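BpsB (PgaB), Poly-beta-1,6-N-acetyl-D-glucosamine N-deacetylase (Bordetella bronchiseptica RB50, PDB 5BU6) removes acetyl groups from the N-acetylglucosamine units of poly-beta-1,6-N-acetyl-D-glucosamine, as a family 4 carbohydrate esterase required for biofilm formation in Bordetella bronchiseptica. Local coordinates at residues G247-D252 with T256-S261; Q178-P181 with Y186-D189; A30-Q35 with W220-H225. The protein carries 5 engineered substitutions. One frame throughout, in Å; residues are numbered along the deposited sequence.

Contact 1 (G247-D252 with T256-S261); sequences GPNTPD and TQIRRS
Two side chains reach across this contact with the same first torsion: Asn-249 (chi1 -65°) and Arg-259 (chi1 -61°) both set CG beside their own backbone N and anti to the carbonyl carbon. The amide of Asn-249 is thereby laid along the backbone of Arg-259 and takes both of its polar groups. OD1 of Asn-249 receives Arg-259 N at 2.7 Å, in the carbonyl plane and on a lone pair. ND2 of Asn-249 gives a nearly straight bond to Arg-259 O at 3.1 Å, so the side-chain amide pairs with N and O of one residue much as a neighbouring strand would. A second bond from this ND2 goes to Phe-13 O, just before strand 14-20; the pairing thus ties the loop between strands 240-242 and 261-266 to the parallel sheet of the deacetylase fold. Arg-259 answers with its extended chain, whose CD passes 3.4 Å from Pro-248 O while NH1 bonds that oxygen at 3.0 Å, close to the C=O axis. Gly-247 O lies 3.4 Å from Arg-259 CB and, through one bridging water, is linked to Arg-259 O. Ile-258 CG2 packs on Asn-249 OD1 at 3.7 Å.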
loop_
_atom_site.group_PDB
_atom_site.type_symbol
_atom_site.label_atom_id
_atom_site.label_comp_id
_atom_site.label_asym_id
_atom_site.label_seq_id
_atom_site.Cartn_x
_atom_site.Cartn_y
_atom_site.Cartn_z
ATOM N N GLY A 247 -10.352 -11.445 2.936
ATOM C CA GLY A 247 -11.633 -11.643 3.573
ATOM C C GLY A 247 -12.449 -10.381 3.536
ATOM O O GLY A 247 -11.950 -9.328 3.145
ATOM N N PRO A 248 -13.722 -10.483 3.929
ATOM C CA PRO A 248 -14.571 -9.296 3.942
ATOM C C PRO A 248 -14.214 -8.412 5.120
ATOM O O PRO A 248 -13.856 -8.912 6.182
ATOM C CB PRO A 248 -15.980 -9.882 4.084
ATOM C CG PRO A 248 -15.770 -11.136 4.880
ATOM C CD PRO A 248 -14.412 -11.673 4.466
ATOM N N ASN A 249 -14.294 -7.107 4.930
ATOM C CA ASN A 249 -14.146 -6.199 6.054
ATOM C C ASN A 249 -15.503 -5.935 6.654
ATOM O O ASN A 249 -16.181 -4.972 6.291
ATOM C CB ASN A 249 -13.501 -4.903 5.627
ATOM C CG ASN A 249 -12.091 -5.112 5.162
ATOM O OD1 ASN A 249 -11.177 -5.299 5.972
ATOM N ND2 ASN A 249 -11.906 -5.123 3.856
ATOM N N THR A 250 -15.888 -6.814 7.565
ATOM C CA THR A 250 -17.163 -6.714 8.245
ATOM C C THR A 250 -17.029 -5.653 9.346
ATOM O O THR A 250 -15.922 -5.204 9.633
ATOM C CB THR A 250 -17.583 -8.090 8.804
ATOM O OG1 THR A 250 -16.552 -8.591 9.661
ATOM C CG2 THR A 250 -17.817 -9.077 7.659
ATOM N N PRO A 251 -18.155 -5.223 9.944
ATOM C CA PRO A 251 -18.076 -4.146 10.941
ATOM C C PRO A 251 -17.177 -4.427 12.149
ATOM O O PRO A 251 -16.726 -3.474 12.771
ATOM C CB PRO A 251 -19.538 -3.999 11.400
ATOM C CG PRO A 251 -20.330 -4.407 10.227
ATOM C CD PRO A 251 -19.553 -5.528 9.585
ATOM N N ASP A 252 -16.938 -5.693 12.489
ATOM C CA ASP A 252 -16.078 -6.015 13.626
ATOM C C ASP A 252 -14.574 -5.915 13.311
ATOM O O ASP A 252 -13.745 -5.971 14.216
ATOM C CB ASP A 252 -16.397 -7.415 14.149
ATOM C CG ASP A 252 -16.184 -8.487 13.106
ATOM O OD1 ASP A 252 -16.540 -8.247 11.934
ATOM O OD2 ASP A 252 -15.659 -9.569 13.457
ATOM N N THR A 256 -7.666 -0.523 11.454
ATOM C CA THR A 256 -6.221 -0.724 11.546
ATOM C C THR A 256 -5.803 -2.060 10.942
ATOM O O THR A 256 -4.618 -2.298 10.718
ATOM C CB THR A 256 -5.745 -0.706 13.000
ATOM O OG1 THR A 256 -6.478 -1.702 13.724
ATOM C CG2 THR A 256 -5.976 0.670 13.639
ATOM N N GLN A 257 -6.778 -2.936 10.702
ATOM C CA GLN A 257 -6.509 -4.299 10.242
ATOM C C GLN A 257 -7.274 -4.648 8.970
ATOM O O GLN A 257 -7.749 -5.781 8.812
ATOM C CB GLN A 257 -6.877 -5.318 11.329
ATOM C CG GLN A 257 -6.319 -5.030 12.703
ATOM C CD GLN A 257 -4.824 -5.199 12.756
ATOM O OE1 GLN A 257 -4.260 -6.064 12.076
ATOM N NE2 GLN A 257 -4.163 -4.359 13.549
ATOM N N ILE A 258 -7.367 -3.696 8.053
ATOM C CA ILE A 258 -8.147 -3.881 6.830
ATOM C C ILE A 258 -7.615 -5.042 5.964
ATOM O O ILE A 258 -6.412 -5.154 5.710
ATOM C CB ILE A 258 -8.176 -2.570 6.026
ATOM C CG1 ILE A 258 -8.979 -1.497 6.790
ATOM C CG2 ILE A 258 -8.797 -2.763 4.652
ATOM C CD1 ILE A 258 -8.984 -0.155 6.061
ATOM N N ARG A 259 -8.537 -5.905 5.548
ATOM C CA ARG A 259 -8.254 -7.072 4.725
ATOM C C ARG A 259 -8.261 -6.733 3.238
ATOM O O ARG A 259 -9.081 -5.944 2.793
ATOM C CB ARG A 259 -9.300 -8.163 5.003
ATOM C CG ARG A 259 -9.275 -8.610 6.439
ATOM C CD ARG A 259 -10.544 -9.326 6.840
ATOM N NE ARG A 259 -10.415 -9.857 8.188
ATOM C CZ ARG A 259 -11.404 -10.434 8.859
ATOM N NH1 ARG A 259 -12.607 -10.537 8.313
ATOM N NH2 ARG A 259 -11.184 -10.892 10.081
ATOM N N ARG A 260 -7.374 -7.343 2.460
ATOM C CA ARG A 260 -7.466 -7.159 1.020
ATOM C C ARG A 260 -7.001 -8.370 0.244
ATOM O O ARG A 260 -6.281 -9.227 0.769
ATOM C CB ARG A 260 -6.670 -5.939 0.581
ATOM C CG ARG A 260 -5.206 -6.085 0.670
ATOM C CD ARG A 260 -4.558 -4.698 0.977
ATOM N NE ARG A 260 -3.122 -4.887 1.116
ATOM C CZ ARG A 260 -2.210 -4.357 0.309
ATOM N NH1 ARG A 260 -2.575 -3.543 -0.670
ATOM N NH2 ARG A 260 -0.928 -4.618 0.510
ATOM N N SER A 261 -7.447 -8.431 -1.001
ATOM C CA SER A 261 -7.073 -9.497 -1.919
ATOM C C SER A 261 -6.104 -8.896 -2.905
ATOM O O SER A 261 -6.173 -7.711 -3.195
ATOM C CB SER A 261 -8.292 -10.073 -2.627
ATOM O OG SER A 261 -9.116 -10.755 -1.698
HETATM O O HOH W 1 -11.103 -7.446 1.262
HETATM O O HOH W 2 -10.687 -9.742 0.095
#

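Contact 2 (Q178-P181 with Y186-D189); sequences QYLP and YEND
Glu-187, Tyr-186 and Gln-178 bury the most surface here: Gln-178 and Glu-187 meet each other, while Tyr-186 faces Tyr-179. Gln-178 puts CG between its backbone N and carbonyl carbon (chi1 74°), then runs out extended to lie against Glu-187. Its CG comes within 3.4 Å of Glu-187 CD, and the amide and carboxylate planes are turned 64° apart. From there Gln-178 NE2 makes a weak hydrogen bond to Glu-187 OE2, at 3.1 Å. The stronger partner of that oxygen is Arg-195 NE on helix 189-211, which forms a salt bridge with it and probably favours the charged carboxylate. Between the backbones, Glu-187 N bonds Gln-178 O at 2.9 Å. The same oxygen also receives a CA-H...O contact from Tyr-186.

Tyr-186 offers the face of its ring to Tyr-179. CD1 of Tyr-179 stands 3.9 Å above that plane, over its centre, giving a T-shaped (edge-to-face) pair with centroids 5.3 Å apart and planes at 66°. Tyr-179 CB also rests on Tyr-186 CE1, and Pro-166 touches both tyrosines. On the Glu-187 flank, Leu-180 CD1 meets Glu-187 CG at 3.9 Å.

Tyr-179 and Tyr-186 form an antiparallel non-hydrogen-bonded pair, their side chains on one face of a small two-stranded beta hairpin, strands 179-180 and 185-186, at the surface just ahead of helix 189-211.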
loop_
_atom_site.group_PDB
_atom_site.type_symbol
_atom_site.label_atom_id
_atom_site.label_comp_id
_atom_site.label_asym_id
_atom_site.label_seq_id
_atom_site.Cartn_x
_atom_site.Cartn_y
_atom_site.Cartn_z
ATOM N N GLN A 178 15.811 -6.486 13.627
ATOM C CA GLN A 178 16.896 -6.807 12.711
ATOM C C GLN A 178 18.229 -7.046 13.423
ATOM O O GLN A 178 18.532 -6.450 14.462
ATOM C CB GLN A 178 17.057 -5.705 11.662
ATOM C CG GLN A 178 17.701 -4.431 12.178
ATOM C CD GLN A 178 17.936 -3.414 11.078
ATOM O OE1 GLN A 178 18.004 -3.763 9.898
ATOM N NE2 GLN A 178 18.065 -2.147 11.460
ATOM N N TYR A 179 19.022 -7.938 12.843
ATOM C CA TYR A 179 20.332 -8.270 13.371
ATOM C C TYR A 179 21.377 -7.243 12.905
ATOM O O TYR A 179 21.481 -6.954 11.713
ATOM C CB TYR A 179 20.707 -9.691 12.942
ATOM C CG TYR A 179 22.069 -10.132 13.392
ATOM C CD1 TYR A 179 22.304 -10.476 14.713
ATOM C CD2 TYR A 179 23.126 -10.210 12.491
ATOM C CE1 TYR A 179 23.559 -10.884 15.126
ATOM C CE2 TYR A 179 24.376 -10.616 12.893
ATOM C CZ TYR A 179 24.590 -10.950 14.211
ATOM O OH TYR A 179 25.836 -11.353 14.619
ATOM N N LEU A 180 22.135 -6.688 13.850
ATOM C CA LEU A 180 23.112 -5.640 13.545
ATOM C C LEU A 180 24.550 -6.146 13.591
ATOM O O LEU A 180 25.104 -6.355 14.670
ATOM C CB LEU A 180 22.958 -4.470 14.514
ATOM C CG LEU A 180 21.538 -3.918 14.592
ATOM C CD1 LEU A 180 21.463 -2.799 15.611
ATOM C CD2 LEU A 180 21.090 -3.447 13.220
ATOM N N PRO A 181 25.159 -6.330 12.410
ATOM C CA PRO A 181 26.538 -6.819 12.274
ATOM C C PRO A 181 27.561 -5.915 12.964
ATOM O O PRO A 181 28.557 -6.411 13.492
ATOM C CB PRO A 181 26.758 -6.826 10.757
ATOM C CG PRO A 181 25.384 -6.917 10.176
ATOM C CD PRO A 181 24.519 -6.119 11.100
ATOM N N TYR A 186 21.034 -8.070 18.013
ATOM C CA TYR A 186 19.736 -7.691 17.454
ATOM C C TYR A 186 19.345 -6.306 17.969
ATOM O O TYR A 186 19.811 -5.874 19.019
ATOM C CB TYR A 186 18.643 -8.715 17.820
ATOM C CG TYR A 186 18.866 -10.116 17.278
ATOM C CD1 TYR A 186 18.477 -10.456 15.986
ATOM C CD2 TYR A 186 19.458 -11.093 18.057
ATOM C CE1 TYR A 186 18.688 -11.735 15.486
ATOM C CE2 TYR A 186 19.673 -12.371 17.569
ATOM C CZ TYR A 186 19.287 -12.688 16.284
ATOM O OH TYR A 186 19.503 -13.965 15.802
ATOM N N GLU A 187 18.512 -5.600 17.211
ATOM C CA GLU A 187 17.823 -4.421 17.726
ATOM C C GLU A 187 17.013 -4.778 18.957
ATOM O O GLU A 187 16.336 -5.799 18.963
ATOM C CB GLU A 187 16.871 -3.838 16.676
ATOM C CG GLU A 187 17.541 -3.068 15.576
ATOM C CD GLU A 187 16.535 -2.430 14.637
ATOM O OE1 GLU A 187 15.492 -3.063 14.365
ATOM O OE2 GLU A 187 16.791 -1.296 14.183
ATOM N N ASN A 188 17.053 -3.938 19.983
ATOM C CA ASN A 188 16.148 -4.116 21.111
ATOM C C ASN A 188 14.791 -3.495 20.783
ATOM O O ASN A 188 14.619 -2.880 19.726
ATOM C CB ASN A 188 16.731 -3.506 22.394
ATOM C CG ASN A 188 16.933 -1.998 22.293
ATOM O OD1 ASN A 188 15.997 -1.251 22.014
ATOM N ND2 ASN A 188 18.157 -1.548 22.541
ATOM N N ASP A 189 13.835 -3.648 21.691
ATOM C CA ASP A 189 12.471 -3.188 21.452
ATOM C C ASP A 189 12.392 -1.678 21.250
ATOM O O ASP A 189 11.708 -1.210 20.348
ATOM C CB ASP A 189 11.563 -3.623 22.603
ATOM C CG ASP A 189 11.278 -5.115 22.583
ATOM O OD1 ASP A 189 11.201 -5.689 21.471
ATOM O OD2 ASP A 189 11.133 -5.714 23.673
#

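Contact 3 (A30-Q35 with W220-H225); sequences ADMPDQ and WPYGAH
The ring of Tyr-222 is the flat group on which this contact turns, and two aliphatic groups meet it near CD1. Met-32 CE comes in at the ring edge, near its plane, 3.9 Å from CD1 of Tyr-222. Ala-30 CB approaches the same carbon obliquely, 3.5 Å away from Tyr-222 CD1, and touches Tyr-222 CB as well. Two further rings, those of Phe-29 and of the metal ligand His-159, form edge-to-face pairs with Tyr-222.

Met-32 gets there by bending. Its chain folds at chi2 (-49°) and again at chi3, so that SD lies 4.0 Å from Tyr-222 CA and the terminal methyl swings to the ring. Across the contact everything is apolar packing, with a small interface. Ala-30 and Asp-31 are poorly ordered, so the Ala-30 distances are less certain.

The tyrosine itself sits on two overlapping beta turns. In Trp-220 to Gly-223, whose angles fit type II, Gly-223 N bonds Trp-220 O at 3.0 Å. In Pro-221 to Ala-224, Ala-224 N bonds Pro-221 O, and the central residues, Tyr-222 and Gly-223, have positive phi as in type I'. Further along, His-225 CB lies 3.5 Å above one face of the Trp-220 ring, toward its rim, while the His-225 ring has Gly-223 O in plane at its edge, where ND1 makes a weak bond.

The side chain of Tyr-222 comes within about 6 Å of a bound nickel ion, and that of Met-32 within about 4 Å of a thiocyanate, probably from the crystallisation liquor. Pairing with His-159 puts the contact beside the nickel site, probably the active site, as in other family 4 esterases. The tyrosine loop follows strand 217-219 and leads into helix 227-235, against which Trp-220 packs; the Ala-30 to Gln-35 loop joins strand 14-20 to strand 41-42, with Gln-35 leaning on strand 261-266.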
loop_
_atom_site.group_PDB
_atom_site.type_symbol
_atom_site.label_atom_id
_atom_site.label_comp_id
_atom_site.label_asym_id
_atom_site.label_seq_id
_atom_site.Cartn_x
_atom_site.Cartn_y
_atom_site.Cartn_z
ATOM N N ALA A 30 9.227 -12.468 2.059
ATOM C CA ALA A 30 7.818 -12.190 2.272
ATOM C C ALA A 30 7.010 -13.470 2.146
ATOM O O ALA A 30 7.422 -14.415 1.467
ATOM C CB ALA A 30 7.322 -11.149 1.289
ATOM N N ASP A 31 5.861 -13.497 2.812
ATOM C CA ASP A 31 4.947 -14.622 2.721
ATOM C C ASP A 31 3.659 -14.154 2.058
ATOM O O ASP A 31 2.650 -13.914 2.724
ATOM C CB ASP A 31 4.669 -15.210 4.104
ATOM C CG ASP A 31 4.185 -16.642 4.041
ATOM O OD1 ASP A 31 4.721 -17.416 3.219
ATOM O OD2 ASP A 31 3.269 -16.993 4.813
ATOM N N MET A 32 3.707 -14.010 0.739
ATOM C CA MET A 32 2.590 -13.450 -0.006
ATOM C C MET A 32 1.439 -14.442 -0.091
ATOM O O MET A 32 1.638 -15.641 0.102
ATOM C CB MET A 32 3.041 -13.028 -1.409
ATOM C CG MET A 32 4.244 -12.094 -1.414
ATOM S SD MET A 32 4.081 -10.699 -0.274
ATOM C CE MET A 32 4.059 -9.328 -1.429
ATOM N N PRO A 33 0.222 -13.935 -0.347
ATOM C CA PRO A 33 -0.928 -14.786 -0.678
ATOM C C PRO A 33 -0.740 -15.532 -2.001
ATOM O O PRO A 33 -0.105 -15.025 -2.927
ATOM C CB PRO A 33 -2.087 -13.791 -0.780
ATOM C CG PRO A 33 -1.660 -12.628 0.057
ATOM C CD PRO A 33 -0.177 -12.535 -0.112
ATOM N N ASP A 34 -1.306 -16.730 -2.072
ATOM C CA ASP A 34 -1.179 -17.602 -3.236
ATOM C C ASP A 34 -1.731 -16.981 -4.530
ATOM O O ASP A 34 -2.839 -16.449 -4.548
ATOM C CB ASP A 34 -1.890 -18.920 -2.947
ATOM C CG ASP A 34 -1.790 -19.900 -4.086
ATOM O OD1 ASP A 34 -0.741 -19.919 -4.767
ATOM O OD2 ASP A 34 -2.761 -20.654 -4.295
ATOM N N GLN A 35 -0.956 -17.062 -5.608
ATOM C CA GLN A 35 -1.366 -16.504 -6.896
ATOM C C GLN A 35 -1.544 -17.590 -7.954
ATOM O O GLN A 35 -1.994 -17.321 -9.068
ATOM C CB GLN A 35 -0.337 -15.483 -7.393
ATOM C CG GLN A 35 -0.117 -14.292 -6.482
ATOM C CD GLN A 35 -1.166 -13.212 -6.662
ATOM O OE1 GLN A 35 -2.351 -13.499 -6.833
ATOM N NE2 GLN A 35 -0.732 -11.958 -6.629
ATOM N N TRP A 220 0.968 -1.727 4.584
ATOM C CA TRP A 220 2.178 -2.386 5.040
ATOM C C TRP A 220 2.816 -3.182 3.895
ATOM O O TRP A 220 2.174 -4.050 3.339
ATOM C CB TRP A 220 1.840 -3.316 6.217
ATOM C CG TRP A 220 1.354 -2.565 7.469
ATOM C CD1 TRP A 220 0.066 -2.522 7.972
ATOM C CD2 TRP A 220 2.158 -1.798 8.363
ATOM N NE1 TRP A 220 0.032 -1.754 9.119
ATOM C CE2 TRP A 220 1.301 -1.295 9.381
ATOM C CE3 TRP A 220 3.528 -1.467 8.401
ATOM C CZ2 TRP A 220 1.770 -0.497 10.422
ATOM C CZ3 TRP A 220 3.990 -0.667 9.442
ATOM C CH2 TRP A 220 3.110 -0.183 10.432
ATOM N N PRO A 221 4.092 -2.899 3.569
ATOM C CA PRO A 221 4.781 -3.759 2.598
ATOM C C PRO A 221 4.725 -5.220 2.990
ATOM O O PRO A 221 4.910 -5.540 4.171
ATOM C CB PRO A 221 6.225 -3.239 2.633
ATOM C CG PRO A 221 6.061 -1.767 2.959
ATOM C CD PRO A 221 4.909 -1.740 3.963
ATOM N N TYR A 222 4.461 -6.080 2.003
ATOM C CA TYR A 222 4.427 -7.513 2.196
ATOM C C TYR A 222 3.383 -7.930 3.239
ATOM O O TYR A 222 3.408 -9.059 3.702
ATOM C CB TYR A 222 5.807 -8.036 2.601
ATOM C CG TYR A 222 6.936 -7.430 1.798
ATOM C CD1 TYR A 222 7.093 -7.728 0.450
ATOM C CD2 TYR A 222 7.846 -6.556 2.388
ATOM C CE1 TYR A 222 8.121 -7.174 -0.290
ATOM C CE2 TYR A 222 8.883 -6.001 1.659
ATOM C CZ TYR A 222 9.014 -6.314 0.321
ATOM O OH TYR A 222 10.033 -5.771 -0.413
ATOM N N GLY A 223 2.465 -7.029 3.580
ATOM C CA GLY A 223 1.491 -7.286 4.632
ATOM C C GLY A 223 2.115 -7.497 6.005
ATOM O O GLY A 223 1.490 -8.075 6.904
ATOM N N ALA A 224 3.353 -7.035 6.180
ATOM C CA ALA A 224 4.095 -7.331 7.406
ATOM C C ALA A 224 3.891 -6.266 8.478
ATOM O O ALA A 224 4.262 -5.102 8.313
ATOM C CB ALA A 224 5.558 -7.496 7.116
ATOM N N HIS A 225 3.294 -6.687 9.586
ATOM C CA HIS A 225 3.012 -5.778 10.683
ATOM C C HIS A 225 2.758 -6.607 11.928
ATOM O O HIS A 225 2.554 -7.826 11.850
ATOM C CB HIS A 225 1.811 -4.880 10.347
ATOM C CG HIS A 225 0.493 -5.581 10.448
ATOM N ND1 HIS A 225 0.150 -6.645 9.640
ATOM C CD2 HIS A 225 -0.551 -5.395 11.288
ATOM C CE1 HIS A 225 -1.052 -7.081 9.973
ATOM N NE2 HIS A 225 -1.500 -6.341 10.972
#

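In the fold
Contacts 1 and 3 are neighbours, their centres 15 Å apart, and they touch: Gln-257 OE1 of contact 1 lies 3.0 Å from His-225 NE2 of contact 3, a probable hydrogen bond, while Gln-257 NE2 bonds Asp-230 on helix 227-235. Contact 2 is remote, with its centre 32 Å from contact 1 and 22 Å from contact 3. Its nearest atoms remain about 12 Å from contact 3, yet along the chain it is nested inside the loop that contact 3 closes. Of the three, contact 3 is joined to the nickel site of Asp-84, His-154 and His-159 by the ring pair of Tyr-222 with His-159.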